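Side-chain contacts in C-1-tetrahydrofolate synthase, cytoplasmic, putative (Trypanosoma brucei, PDB 4CJX), which probably catalyses the NADP-dependent oxidation of methylenetetrahydrofolate and the hydrolysis of the methenyl product, two linked steps of one-carbon metabolism: residues P57-I62 with S302-N307; A101-V106 with K130-S135; D144-V149 with G193-L198; G152-R157 with I163-A168; V187-R192 with P199-L204. All blocks are in the same frame, centred on the assembly; numbering follows the deposited sequence.

Interaction 1. Residues P57-I62 with S302-N307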
# COMPACT_ATOMS: atom_id res chain seq x y z
N PRO B 57 -9.53 -28.92 4.47
CA PRO B 57 -9.55 -27.49 4.80
C PRO B 57 -10.77 -27.09 5.64
O PRO B 57 -11.89 -27.54 5.36
CB PRO B 57 -9.64 -26.82 3.43
CG PRO B 57 -9.14 -27.84 2.46
CD PRO B 57 -9.56 -29.15 3.02
N GLY B 58 -10.53 -26.27 6.66
CA GLY B 58 -11.56 -25.76 7.55
C GLY B 58 -11.68 -24.24 7.44
O GLY B 58 -10.71 -23.49 7.57
N LEU B 59 -12.89 -23.78 7.18
CA LEU B 59 -13.16 -22.37 7.03
C LEU B 59 -14.04 -21.91 8.17
O LEU B 59 -15.09 -22.51 8.45
CB LEU B 59 -13.86 -22.11 5.71
CG LEU B 59 -14.44 -20.69 5.60
CD1 LEU B 59 -13.33 -19.65 5.58
CD2 LEU B 59 -15.33 -20.59 4.38
N SER B 60 -13.63 -20.83 8.81
CA SER B 60 -14.47 -20.20 9.79
C SER B 60 -14.99 -18.86 9.29
O SER B 60 -14.21 -18.02 8.88
CB SER B 60 -13.70 -19.98 11.08
OG SER B 60 -14.59 -19.39 12.02
N THR B 61 -16.31 -18.64 9.37
CA THR B 61 -16.90 -17.31 9.14
C THR B 61 -17.68 -16.79 10.36
O THR B 61 -18.56 -17.47 10.87
CB THR B 61 -17.86 -17.32 7.95
OG1 THR B 61 -18.84 -18.32 8.17
CG2 THR B 61 -17.12 -17.60 6.64
N ILE B 62 -17.35 -15.58 10.78
CA ILE B 62 -17.99 -14.90 11.88
C ILE B 62 -18.80 -13.74 11.32
O ILE B 62 -18.27 -12.89 10.62
CB ILE B 62 -16.95 -14.32 12.86
CG1 ILE B 62 -16.08 -15.45 13.46
CG2 ILE B 62 -17.63 -13.52 13.95
CD1 ILE B 62 -14.91 -14.95 14.28
N SER B 302 -14.95 -17.66 -4.50
CA SER B 302 -14.03 -18.69 -4.98
C SER B 302 -12.59 -18.43 -4.55
O SER B 302 -11.84 -19.37 -4.27
CB SER B 302 -14.09 -18.81 -6.51
OG SER B 302 -15.40 -19.20 -6.91
N MET B 303 -12.19 -17.17 -4.53
CA MET B 303 -10.84 -16.83 -4.09
C MET B 303 -10.61 -17.06 -2.59
O MET B 303 -9.48 -17.35 -2.19
CB MET B 303 -10.50 -15.37 -4.45
CG MET B 303 -10.46 -15.07 -5.95
SD MET B 303 -9.41 -16.20 -6.89
CE MET B 303 -10.59 -17.39 -7.48
N LEU B 304 -11.65 -16.93 -1.79
CA LEU B 304 -11.56 -17.21 -0.36
C LEU B 304 -11.28 -18.70 -0.18
O LEU B 304 -10.48 -19.07 0.66
CB LEU B 304 -12.85 -16.82 0.38
CG LEU B 304 -13.06 -17.43 1.77
CD1 LEU B 304 -11.99 -16.95 2.74
CD2 LEU B 304 -14.44 -17.11 2.31
N LEU B 305 -11.95 -19.53 -0.98
CA LEU B 305 -11.77 -20.98 -0.94
C LEU B 305 -10.35 -21.35 -1.42
O LEU B 305 -9.72 -22.26 -0.88
CB LEU B 305 -12.83 -21.68 -1.79
CG LEU B 305 -14.29 -21.42 -1.40
CD1 LEU B 305 -15.20 -22.38 -2.16
CD2 LEU B 305 -14.54 -21.58 0.09
N LYS B 306 -9.86 -20.63 -2.43
CA LYS B 306 -8.50 -20.83 -2.93
C LYS B 306 -7.45 -20.50 -1.83
O LYS B 306 -6.60 -21.33 -1.52
CB LYS B 306 -8.29 -20.03 -4.22
CG LYS B 306 -7.02 -20.41 -4.96
CD LYS B 306 -6.96 -19.79 -6.35
CE LYS B 306 -5.73 -20.23 -7.13
NZ LYS B 306 -5.35 -19.20 -8.15
N ASN B 307 -7.55 -19.31 -1.24
CA ASN B 307 -6.67 -18.92 -0.14
C ASN B 307 -6.66 -19.99 0.96
O ASN B 307 -5.62 -20.38 1.46
CB ASN B 307 -7.09 -17.59 0.49
CG ASN B 307 -6.81 -16.39 -0.38
OD1 ASN B 307 -6.35 -16.52 -1.51
ND2 ASN B 307 -7.11 -15.20 0.13
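Leu304 and Leu305 of the long C-terminal helix 296-316 pack against Leu59 on strand 58-64, where the end of the chain comes back to the catalytic domain. The contact is small, burying 109 Å² over both sides, and lies wholly in the interior. Its centre is a leucine pair meeting tip to tip. CD1 of Leu59 stands 4.1 Å from CD1 of Leu304, and CD2 of Leu59 is likewise 4.1 Å from CD2 of Leu304. The two forks meet end on, and CD1 of Leu59 lies near both methyls of Leu304. Both leucines have the same shape, with CG swung opposite the backbone N (chi1 168° in Leu59 and 162° in Leu304), which extends each side chain across the gap between strand and helix. Leu305 adds a longer contact at the flank, its CD2 lying 4.5 Å from CD2 of Leu59. Its CB does not aim at the strand, but the end of the side chain bends nearer. Since only methyl groups meet, the fit rests on shape and dispersion, without a polar bond to set its direction. Strand 58-64 is the central one of the three-stranded parallel sheet, and its neighbour 117-120 contributes Val119, which touches both Leu59 and Leu304. On the helix side, Leu304 also leans on Cys166 of helix 166-178 and Leu305 on Leu41 of helix 30-51, so the three leucines lie where the sheet meets helices 296-316, 166-178 and 30-51.

Interaction 2. Residues A101-V106 with K130-S135. Unlike the reference sequence in segment 101-106: Ala101 (reference Thr).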
# COMPACT_ATOMS: atom_id res chain seq x y z
N ALA B 101 -15.95 -10.50 23.84
CA ALA B 101 -16.60 -11.69 23.30
C ALA B 101 -16.17 -11.97 21.85
O ALA B 101 -15.92 -13.12 21.48
CB ALA B 101 -18.11 -11.55 23.40
N LEU B 102 -16.05 -10.92 21.03
CA LEU B 102 -15.60 -11.08 19.65
C LEU B 102 -14.16 -11.60 19.57
O LEU B 102 -13.86 -12.52 18.82
CB LEU B 102 -15.73 -9.75 18.88
CG LEU B 102 -15.19 -9.70 17.45
CD1 LEU B 102 -15.77 -10.81 16.59
CD2 LEU B 102 -15.45 -8.35 16.79
N GLU B 103 -13.27 -11.00 20.35
CA GLU B 103 -11.87 -11.40 20.38
C GLU B 103 -11.69 -12.83 20.91
O GLU B 103 -10.87 -13.59 20.40
CB GLU B 103 -11.07 -10.38 21.17
CG GLU B 103 -11.04 -9.02 20.48
CD GLU B 103 -10.25 -7.95 21.23
OE1 GLU B 103 -10.04 -8.07 22.44
OE2 GLU B 103 -9.83 -6.96 20.58
N ARG B 104 -12.47 -13.21 21.92
CA ARG B 104 -12.40 -14.56 22.49
C ARG B 104 -12.79 -15.62 21.46
O ARG B 104 -12.20 -16.70 21.40
N GLU B 105 -13.79 -15.30 20.65
CA GLU B 105 -14.21 -16.18 19.58
C GLU B 105 -13.12 -16.33 18.48
O GLU B 105 -12.85 -17.44 17.98
CB GLU B 105 -15.52 -15.64 19.01
CG GLU B 105 -16.24 -16.61 18.10
CD GLU B 105 -16.54 -17.92 18.78
OE1 GLU B 105 -17.14 -17.91 19.89
OE2 GLU B 105 -16.17 -18.98 18.21
N VAL B 106 -12.48 -15.23 18.11
CA VAL B 106 -11.33 -15.28 17.18
C VAL B 106 -10.22 -16.18 17.75
O VAL B 106 -9.69 -17.04 17.05
CB VAL B 106 -10.82 -13.86 16.83
CG1 VAL B 106 -9.49 -13.92 16.09
CG2 VAL B 106 -11.85 -13.11 16.00
N LYS B 130 -12.35 -2.14 15.21
CA LYS B 130 -12.12 -3.10 14.13
C LYS B 130 -10.67 -3.58 14.05
O LYS B 130 -10.41 -4.77 13.86
CB LYS B 130 -12.56 -2.49 12.79
CG LYS B 130 -12.05 -3.21 11.56
CD LYS B 130 -12.27 -2.36 10.34
CE LYS B 130 -11.84 -3.10 9.09
NZ LYS B 130 -11.89 -2.18 7.93
N VAL B 131 -9.73 -2.64 14.18
CA VAL B 131 -8.32 -2.97 14.05
C VAL B 131 -7.89 -3.91 15.17
O VAL B 131 -7.28 -4.96 14.94
CB VAL B 131 -7.46 -1.68 14.05
CG1 VAL B 131 -5.97 -2.00 14.17
CG2 VAL B 131 -7.74 -0.90 12.77
N ALA B 132 -8.24 -3.54 16.40
CA ALA B 132 -7.96 -4.37 17.56
C ALA B 132 -8.44 -5.79 17.33
O ALA B 132 -7.65 -6.74 17.36
CB ALA B 132 -8.63 -3.78 18.80
N ALA B 133 -9.73 -5.93 17.05
CA ALA B 133 -10.35 -7.24 16.86
C ALA B 133 -9.68 -8.05 15.74
O ALA B 133 -9.32 -9.21 15.95
CB ALA B 133 -11.85 -7.09 16.60
N LEU B 134 -9.49 -7.42 14.58
CA LEU B 134 -8.87 -8.12 13.45
C LEU B 134 -7.43 -8.56 13.78
O LEU B 134 -6.98 -9.62 13.34
CB LEU B 134 -8.89 -7.23 12.19
CG LEU B 134 -10.27 -6.98 11.57
CD1 LEU B 134 -10.18 -5.96 10.43
CD2 LEU B 134 -10.88 -8.27 11.06
N SER B 135 -6.74 -7.77 14.59
CA SER B 135 -5.35 -8.06 14.97
C SER B 135 -5.19 -9.33 15.81
O SER B 135 -4.07 -9.79 16.02
CB SER B 135 -4.75 -6.87 15.72
OG SER B 135 -5.16 -6.85 17.09
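Ala133, with Glu103 and Leu102 facing it, accounts for most of a helix-helix contact on the alpha/beta catalytic domain. Helix 99-110 lies in the crossover that leads from strand 87-93 to strand 117-120 of the parallel sheet, and the short helix 130-134 settles beside it, running in nearly the same direction at 26°, with the axes 9.9 Å apart. The small Ala133 faces Glu103, and the CA atoms of these two residues are 5.7 Å apart. Ala133 is buried, and its CB receives the CD2 methyl of Leu102 at 3.8 Å. Leu102 points into the interface, and its CG stands opposite the backbone N (chi1 175°). Glu103 behaves differently. Its CB leaves at an angle to the neighbouring helix, but CG lies over Ala133, 4.1 Å from the CA of that residue, and the chain, straight beyond CG (chi2 180°), brings OE2 against the backbone between Ala132 and Ala133. The carboxylate is held from its own helix, Gln99 NE2 donating to Glu103 OE2. Arg159 of the second subunit packs on Ala132 from outside, which places this small helix near the dimer partner. The same oxygen approaches the Ala132-Ala133 peptide without bonding to it: OE2 of Glu103 is 3.7 Å from the backbone N of Ala133 and 3.8 Å from CB of Ala132.

Interaction 3. Residues D144-V149 with G193-L198. With 9L9 ((2S)-2-[[4-[[2,4-bis(azanyl)-6-oxidanylidene-1H-pyrimidin-5-yl]carbamoylamino]phenyl]carbonylamino]pentanedioic acid), chain G.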
# COMPACT_ATOMS: atom_id res chain seq x y z
N ASP B 144 -8.69 -13.33 4.63
CA ASP B 144 -8.98 -12.07 3.95
C ASP B 144 -7.77 -11.21 3.69
O ASP B 144 -7.89 -10.20 3.01
CB ASP B 144 -9.96 -11.23 4.75
CG ASP B 144 -11.38 -11.75 4.65
OD1 ASP B 144 -11.90 -11.89 3.51
OD2 ASP B 144 -11.96 -11.97 5.73
N CYS B 145 -6.61 -11.56 4.25
CA CYS B 145 -5.40 -10.74 4.09
C CYS B 145 -5.67 -9.33 4.61
O CYS B 145 -5.43 -8.32 3.95
CB CYS B 145 -4.92 -10.73 2.63
SG CYS B 145 -3.29 -9.98 2.41
N LEU B 146 -6.23 -9.26 5.81
CA LEU B 146 -6.55 -7.98 6.43
C LEU B 146 -5.42 -7.49 7.37
O LEU B 146 -5.36 -6.30 7.68
CB LEU B 146 -7.88 -8.10 7.21
CG LEU B 146 -9.12 -7.83 6.36
CD1 LEU B 146 -10.35 -8.34 7.10
CD2 LEU B 146 -9.28 -6.35 6.00
N LEU B 147 -4.54 -8.40 7.79
CA LEU B 147 -3.52 -8.07 8.76
C LEU B 147 -2.39 -7.30 8.06
O LEU B 147 -2.00 -7.66 6.95
CB LEU B 147 -2.94 -9.34 9.39
CG LEU B 147 -3.77 -10.09 10.44
CD1 LEU B 147 -2.95 -11.22 11.05
CD2 LEU B 147 -4.22 -9.15 11.54
N PRO B 148 -1.85 -6.25 8.72
CA PRO B 148 -0.70 -5.55 8.19
C PRO B 148 0.42 -6.49 7.74
O PRO B 148 0.94 -6.31 6.65
CB PRO B 148 -0.27 -4.68 9.37
CG PRO B 148 -1.56 -4.35 10.03
CD PRO B 148 -2.36 -5.61 9.95
N VAL B 149 0.79 -7.48 8.55
CA VAL B 149 1.87 -8.38 8.15
C VAL B 149 1.56 -9.06 6.80
O VAL B 149 2.47 -9.32 6.02
CB VAL B 149 2.23 -9.41 9.25
CG1 VAL B 149 1.14 -10.46 9.40
CG2 VAL B 149 3.58 -10.06 8.97
N GLY B 193 -10.88 0.70 -0.67
CA GLY B 193 -11.22 -0.19 0.43
C GLY B 193 -10.15 -1.23 0.75
O GLY B 193 -9.50 -1.78 -0.15
N ASP B 194 -9.97 -1.51 2.05
CA ASP B 194 -8.87 -2.38 2.50
C ASP B 194 -8.78 -3.76 1.83
O ASP B 194 -7.68 -4.26 1.64
CB ASP B 194 -8.79 -2.49 4.06
CG ASP B 194 -10.11 -2.76 4.74
OD1 ASP B 194 -11.10 -3.24 4.11
OD2 ASP B 194 -10.17 -2.49 5.98
N ILE B 195 -9.90 -4.35 1.45
CA ILE B 195 -9.90 -5.64 0.74
C ILE B 195 -10.24 -5.57 -0.75
O ILE B 195 -10.26 -6.61 -1.43
CB ILE B 195 -10.81 -6.70 1.40
CG1 ILE B 195 -12.18 -6.13 1.78
CG2 ILE B 195 -10.15 -7.28 2.63
CD1 ILE B 195 -13.08 -7.16 2.46
N ALA B 196 -10.50 -4.37 -1.25
CA ALA B 196 -10.84 -4.18 -2.65
C ALA B 196 -9.93 -3.15 -3.31
O ALA B 196 -8.88 -3.51 -3.82
CB ALA B 196 -12.30 -3.80 -2.80
N GLY B 197 -10.33 -1.87 -3.29
CA GLY B 197 -9.61 -0.82 -4.03
C GLY B 197 -8.12 -0.74 -3.69
O GLY B 197 -7.26 -0.72 -4.57
N LEU B 198 -7.82 -0.71 -2.39
CA LEU B 198 -6.45 -0.56 -1.91
C LEU B 198 -5.53 -1.67 -2.46
O LEU B 198 -4.61 -1.39 -3.22
CB LEU B 198 -6.44 -0.48 -0.39
CG LEU B 198 -5.07 -0.31 0.29
CD1 LEU B 198 -4.68 1.15 0.41
CD2 LEU B 198 -5.09 -0.94 1.67
N2A 9L9 G . -14.21 -10.12 5.87
N1 9L9 G . -15.80 -8.92 4.50
C2 9L9 G . -14.81 -9.84 4.56
N3 9L9 G . -14.33 -10.50 3.43
C4 9L9 G . -15.00 -10.12 2.25
O4A 9L9 G . -14.56 -10.69 1.27
N5A 9L9 G . -16.74 -8.97 1.00
C5 9L9 G . -16.02 -9.16 2.16
C6 9L9 G . -16.41 -8.60 3.34
N7 9L9 G . -17.48 -7.59 3.35
O8A 9L9 G . -17.62 -11.07 0.89
N9 9L9 G . -18.20 -9.53 -0.65
C1B 9L9 G . -19.02 -10.28 -1.44
C2B 9L9 G . -19.79 -9.60 -2.41
C3B 9L9 G . -20.67 -10.28 -3.25
C4B 9L9 G . -20.83 -11.66 -3.16
C5B 9L9 G . -20.02 -12.35 -2.23
C6B 9L9 G . -19.14 -11.68 -1.38
C7B 9L9 G . -21.74 -12.39 -4.14
O7B 9L9 G . -21.44 -13.53 -4.42
CAW 9L9 G . -17.54 -9.92 0.47
N 9L9 G . -22.78 -11.79 -4.74
CA 9L9 G . -23.62 -12.40 -5.77
C 9L9 G . -23.22 -11.82 -7.10
OXT 9L9 G . -22.67 -10.71 -7.09
CB 9L9 G . -25.10 -12.09 -5.64
CG 9L9 G . -25.50 -11.83 -4.20
CD 9L9 G . -26.99 -11.93 -4.09
OE1 9L9 G . -27.52 -12.98 -4.45
OE2 9L9 G . -27.62 -10.96 -3.66
O 9L9 G . -23.47 -12.42 -8.18
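Ile195 lies between Leu146 and the bound inhibitor in the ligand pocket, touching each with a different branch. In the tight part, CG2 of Ile195 lies 3.6 Å from CD2 of Leu146 and 3.7 Å from the carbonyl O of Asp144. The chi1 of 45° sets CG1 between the backbone N and carbonyl carbon, which sends CD1 to the face of the inhibitor's pyrimidine ring, 3.5 Å from its C4. Asp144 takes a ring N-H and the adjoining amino group with its two carboxylate oxygens: inhibitor N3 donates to OD1 at 2.8 Å and N2A donates to OD2 at 2.9 Å, nearly straight at 169°. The looser side is partly exposed. There CD2 of Leu146 only brushes the Asp194 carboxylate, 3.9 Å from its CG, while the polar end of Asp194 turns to Lys130 in a salt bridge; His155 of the second subunit packs on Asp194 as well. Ile195 has also been seen to bind NADP, so the pocket joins inhibitor and cofactor sites. Asp144 rests on Cys166 of helix 166-178, and the type I turn from Gly193 to Ala196 leads directly into helix 197-206, with Ala196 at its N-cap, as Leu147 is the N-cap of helix 148-151.

Interaction 4. Residues G152-R157 with I163-A168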
# COMPACT_ATOMS: atom_id res chain seq x y z
N GLY B 152 0.97 -5.95 3.91
CA GLY B 152 2.29 -5.33 3.69
C GLY B 152 3.24 -6.07 2.76
O GLY B 152 4.33 -5.58 2.51
N GLN B 153 2.84 -7.25 2.27
CA GLN B 153 3.64 -8.07 1.35
C GLN B 153 3.36 -7.85 -0.12
O GLN B 153 4.14 -8.26 -0.97
CB GLN B 153 3.30 -9.53 1.57
CG GLN B 153 3.46 -10.00 2.97
CD GLN B 153 4.58 -10.96 3.01
OE1 GLN B 153 5.73 -10.57 3.10
NE2 GLN B 153 4.26 -12.24 2.82
N LEU B 154 2.21 -7.26 -0.41
CA LEU B 154 1.71 -7.28 -1.78
C LEU B 154 2.63 -6.47 -2.68
O LEU B 154 2.74 -6.77 -3.85
CB LEU B 154 0.28 -6.77 -1.84
CG LEU B 154 -0.77 -7.57 -1.04
CD1 LEU B 154 -2.16 -7.04 -1.34
CD2 LEU B 154 -0.75 -9.07 -1.31
N HIS B 155 3.28 -5.46 -2.13
CA HIS B 155 4.11 -4.57 -2.94
C HIS B 155 5.48 -5.16 -3.28
O HIS B 155 6.19 -4.61 -4.14
CB HIS B 155 4.28 -3.23 -2.23
CG HIS B 155 5.26 -3.27 -1.11
ND1 HIS B 155 4.93 -3.70 0.16
CD2 HIS B 155 6.58 -2.94 -1.07
CE1 HIS B 155 6.00 -3.64 0.93
NE2 HIS B 155 7.01 -3.17 0.21
N ILE B 156 5.85 -6.26 -2.62
CA ILE B 156 7.13 -6.91 -2.89
C ILE B 156 6.99 -7.74 -4.17
O ILE B 156 6.44 -8.84 -4.15
CB ILE B 156 7.55 -7.89 -1.76
CG1 ILE B 156 7.41 -7.26 -0.37
CG2 ILE B 156 8.97 -8.40 -2.00
CD1 ILE B 156 8.18 -5.99 -0.20
N ARG B 157 7.52 -7.26 -5.27
CA ARG B 157 7.35 -7.97 -6.53
C ARG B 157 8.33 -9.14 -6.62
O ARG B 157 8.08 -10.11 -7.33
CB ARG B 157 7.54 -7.03 -7.70
CG ARG B 157 6.64 -5.80 -7.63
CD ARG B 157 7.21 -4.69 -8.50
NE ARG B 157 6.78 -4.86 -9.88
CZ ARG B 157 7.46 -4.45 -10.94
NH1 ARG B 157 8.64 -3.83 -10.81
NH2 ARG B 157 6.95 -4.65 -12.15
N ILE B 163 -0.95 -15.01 0.71
CA ILE B 163 -2.36 -14.64 0.75
C ILE B 163 -2.53 -13.31 0.03
O ILE B 163 -1.69 -12.42 0.13
CB ILE B 163 -2.88 -14.50 2.21
CG1 ILE B 163 -2.15 -15.44 3.17
CG2 ILE B 163 -4.37 -14.77 2.28
CD1 ILE B 163 -2.73 -15.52 4.57
N VAL B 164 -3.63 -13.18 -0.70
CA VAL B 164 -4.06 -11.91 -1.29
C VAL B 164 -5.55 -11.70 -0.95
O VAL B 164 -6.31 -12.66 -0.96
CB VAL B 164 -3.85 -11.95 -2.81
CG1 VAL B 164 -4.35 -10.69 -3.47
CG2 VAL B 164 -2.38 -12.17 -3.15
N PRO B 165 -5.99 -10.44 -0.70
CA PRO B 165 -7.38 -10.27 -0.33
C PRO B 165 -8.31 -10.77 -1.44
O PRO B 165 -7.96 -10.68 -2.63
CB PRO B 165 -7.52 -8.76 -0.12
CG PRO B 165 -6.13 -8.27 0.12
CD PRO B 165 -5.24 -9.18 -0.66
N CYS B 166 -9.44 -11.34 -1.05
CA CYS B 166 -10.25 -12.13 -1.96
C CYS B 166 -10.82 -11.31 -3.13
O CYS B 166 -10.77 -11.75 -4.29
CB CYS B 166 -11.35 -12.82 -1.16
SG CYS B 166 -10.70 -13.82 0.21
N THR B 167 -11.35 -10.12 -2.82
CA THR B 167 -11.96 -9.27 -3.83
C THR B 167 -10.92 -8.84 -4.86
O THR B 167 -11.15 -8.98 -6.07
CB THR B 167 -12.66 -8.03 -3.24
OG1 THR B 167 -13.61 -8.45 -2.24
CG2 THR B 167 -13.37 -7.28 -4.35
N ALA B 168 -9.78 -8.36 -4.37
CA ALA B 168 -8.66 -7.96 -5.23
C ALA B 168 -8.24 -9.12 -6.08
O ALA B 168 -8.03 -8.99 -7.29
CB ALA B 168 -7.48 -7.48 -4.41
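Leu154 reaches across a sharp return of the chain to Val164 and Pro165, closing the loop between helix 148-151 and helix 166-178. The leucine takes a relaxed, staggered form: CG sits opposite the carbonyl carbon (chi1 -61°), and chi2 of -173° spreads the two methyls to different partners. CD1 meets the Pro165 ring at its CD atom, 3.8 Å away. CD2 instead crosses Val164 at a slant, 4.0 Å from CG2, and also lies 3.8 Å from the carbonyl O of Ile163. In Val164 it is the methyl beside the backbone N that is used, because chi1 of 177° turns CG1 to the other side, where it can face Leu203 of helix 197-206. The type I turn from Gln153 to Ile156 holds Leu154 at its second position, while Pro165, at the N-cap of helix 166-178, offers a rigid surface. Pro199 of helix 197-206 touches both Leu154 and Pro165. The side-chain contact is thus mainly apolar and little directional, and the polar backbone is served separately: Leu154 O accepts from Asn206 ND2 and Val164 O from Asn307 ND2. The packing places the leucine by shape, while one carbonyl of each segment is held by an asparagine from helix 197-206 or helix 296-316.

Interaction 5. Residues V187-R192 with P199-L204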
# COMPACT_ATOMS: atom_id res chain seq x y z
N VAL B 187 -4.60 2.47 -16.02
CA VAL B 187 -5.59 1.84 -15.16
C VAL B 187 -6.16 2.87 -14.21
O VAL B 187 -5.41 3.66 -13.65
CB VAL B 187 -4.98 0.72 -14.29
CG1 VAL B 187 -5.98 0.24 -13.25
CG2 VAL B 187 -4.55 -0.45 -15.14
N VAL B 188 -7.49 2.88 -14.04
CA VAL B 188 -8.12 3.62 -12.95
C VAL B 188 -8.82 2.67 -12.00
O VAL B 188 -9.58 1.78 -12.43
CB VAL B 188 -9.11 4.74 -13.38
CG1 VAL B 188 -10.25 4.21 -14.21
CG2 VAL B 188 -9.69 5.42 -12.15
N VAL B 189 -8.55 2.87 -10.72
CA VAL B 189 -9.21 2.18 -9.65
C VAL B 189 -10.02 3.26 -8.93
O VAL B 189 -9.46 4.26 -8.49
CB VAL B 189 -8.19 1.57 -8.66
CG1 VAL B 189 -8.88 0.86 -7.52
CG2 VAL B 189 -7.31 0.57 -9.37
N LEU B 190 -11.34 3.06 -8.84
CA LEU B 190 -12.20 3.94 -8.06
C LEU B 190 -12.48 3.27 -6.70
O LEU B 190 -12.97 2.11 -6.64
CB LEU B 190 -13.51 4.21 -8.81
CG LEU B 190 -13.38 4.82 -10.22
CD1 LEU B 190 -13.29 3.73 -11.27
CD2 LEU B 190 -14.50 5.82 -10.55
N GLY B 191 -12.15 3.98 -5.63
CA GLY B 191 -12.31 3.46 -4.27
C GLY B 191 -11.01 2.89 -3.74
O GLY B 191 -10.14 2.48 -4.50
N ARG B 192 -10.87 2.88 -2.43
CA ARG B 192 -9.63 2.47 -1.80
C ARG B 192 -9.92 1.62 -0.55
O ARG B 192 -9.24 1.76 0.46
CB ARG B 192 -8.80 3.71 -1.46
CG ARG B 192 -7.34 3.45 -1.20
CD ARG B 192 -6.52 4.70 -1.45
NE ARG B 192 -5.16 4.54 -0.98
CZ ARG B 192 -4.72 4.85 0.24
NH1 ARG B 192 -5.51 5.35 1.17
NH2 ARG B 192 -3.43 4.66 0.53
N PRO B 199 -5.80 -2.94 -2.12
CA PRO B 199 -4.89 -3.98 -2.60
C PRO B 199 -4.81 -4.10 -4.13
O PRO B 199 -3.74 -4.34 -4.69
CB PRO B 199 -5.42 -5.28 -1.95
CG PRO B 199 -6.78 -4.94 -1.44
CD PRO B 199 -6.82 -3.47 -1.20
N VAL B 200 -5.93 -3.92 -4.80
CA VAL B 200 -5.95 -4.08 -6.26
C VAL B 200 -5.07 -3.05 -7.04
O VAL B 200 -4.47 -3.39 -8.05
CB VAL B 200 -7.39 -4.11 -6.79
CG1 VAL B 200 -7.91 -2.72 -7.10
CG2 VAL B 200 -7.46 -4.97 -8.04
N ALA B 201 -5.01 -1.82 -6.56
CA ALA B 201 -4.17 -0.80 -7.16
C ALA B 201 -2.70 -1.28 -7.13
O ALA B 201 -1.99 -1.18 -8.14
CB ALA B 201 -4.31 0.51 -6.42
N THR B 202 -2.30 -1.86 -6.00
CA THR B 202 -0.97 -2.43 -5.82
C THR B 202 -0.71 -3.56 -6.78
O THR B 202 0.37 -3.62 -7.36
CB THR B 202 -0.74 -2.98 -4.41
OG1 THR B 202 -0.88 -1.92 -3.46
CG2 THR B 202 0.71 -3.58 -4.29
N LEU B 203 -1.67 -4.47 -6.93
CA LEU B 203 -1.46 -5.62 -7.78
C LEU B 203 -1.40 -5.21 -9.23
O LEU B 203 -0.63 -5.78 -9.99
CB LEU B 203 -2.56 -6.66 -7.58
CG LEU B 203 -2.58 -7.33 -6.20
CD1 LEU B 203 -3.86 -8.15 -6.04
CD2 LEU B 203 -1.35 -8.17 -5.97
N LEU B 204 -2.20 -4.20 -9.60
CA LEU B 204 -2.16 -3.66 -10.98
C LEU B 204 -0.82 -2.98 -11.32
O LEU B 204 -0.24 -3.24 -12.38
CB LEU B 204 -3.36 -2.73 -11.21
CG LEU B 204 -4.67 -3.53 -11.22
CD1 LEU B 204 -5.87 -2.62 -11.03
CD2 LEU B 204 -4.80 -4.30 -12.52
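Val187 and Val189, two residues apart on strand 186-190, turn the same face of the sheet toward Leu204, Ala201 and Val200 of helix 197-206. Together they form the first half of a beta-alpha-beta unit in the Rossmann-type NADP-binding domain. Helix and strand run almost oppositely, at 169°, with axes 9.1 Å apart. Leu204 crosses Val187 at about a right angle, its CD1 methyl 3.6 Å from Val187 CG1, and crosses Val189 more obliquely, the same CD1 lying 3.9 Å from Val189 CG2. One methyl thus bridges both valines. One turn earlier, Val200 slants over Val189 with its CG1 3.7 Å from Val189 CG1 and 4.0 Å from Val189 CG2, touching both branches of the valine. With CG1 of Val189 anti to the backbone N (chi1 179°), that methyl meets Val200, while CG2 lies among Val200, Ala201 and Leu204. Ala201 closes the middle, CB to Val189 CG2 being 4.2 Å. Beyond the strand the chain leads on to Arg192, seen to bind NADP in a structure of this protein, though not in this chain. The facing groups are all aliphatic, so the helix is held to the sheet by close hydrophobic fit, while the strand's backbone bonds stay with its neighbours in the sheet.

Overall arrangement
Interaction 1 joins a strand near the start of the chain to a helix near its end, enclosing the other four in sequence. Interaction 2 closes before interaction 3 opens; interaction 4 falls within the span of interaction 3, and the segments of interactions 3 and 5 alternate. Interaction 2 stays in the catalytic domain, about 18 Å between centres from interaction 1, and meets interaction 3 through the salt bridge of Lys130 with Asp194. Interaction 3 lines the inhibitor pocket, and interaction 4, centred about 8 Å away, packs against it. Interaction 5 shares helix 197-206 with interaction 3 and touches interaction 4. A continuous chain of packing therefore connects the catalytic sheet to the Rossmann-type sheet.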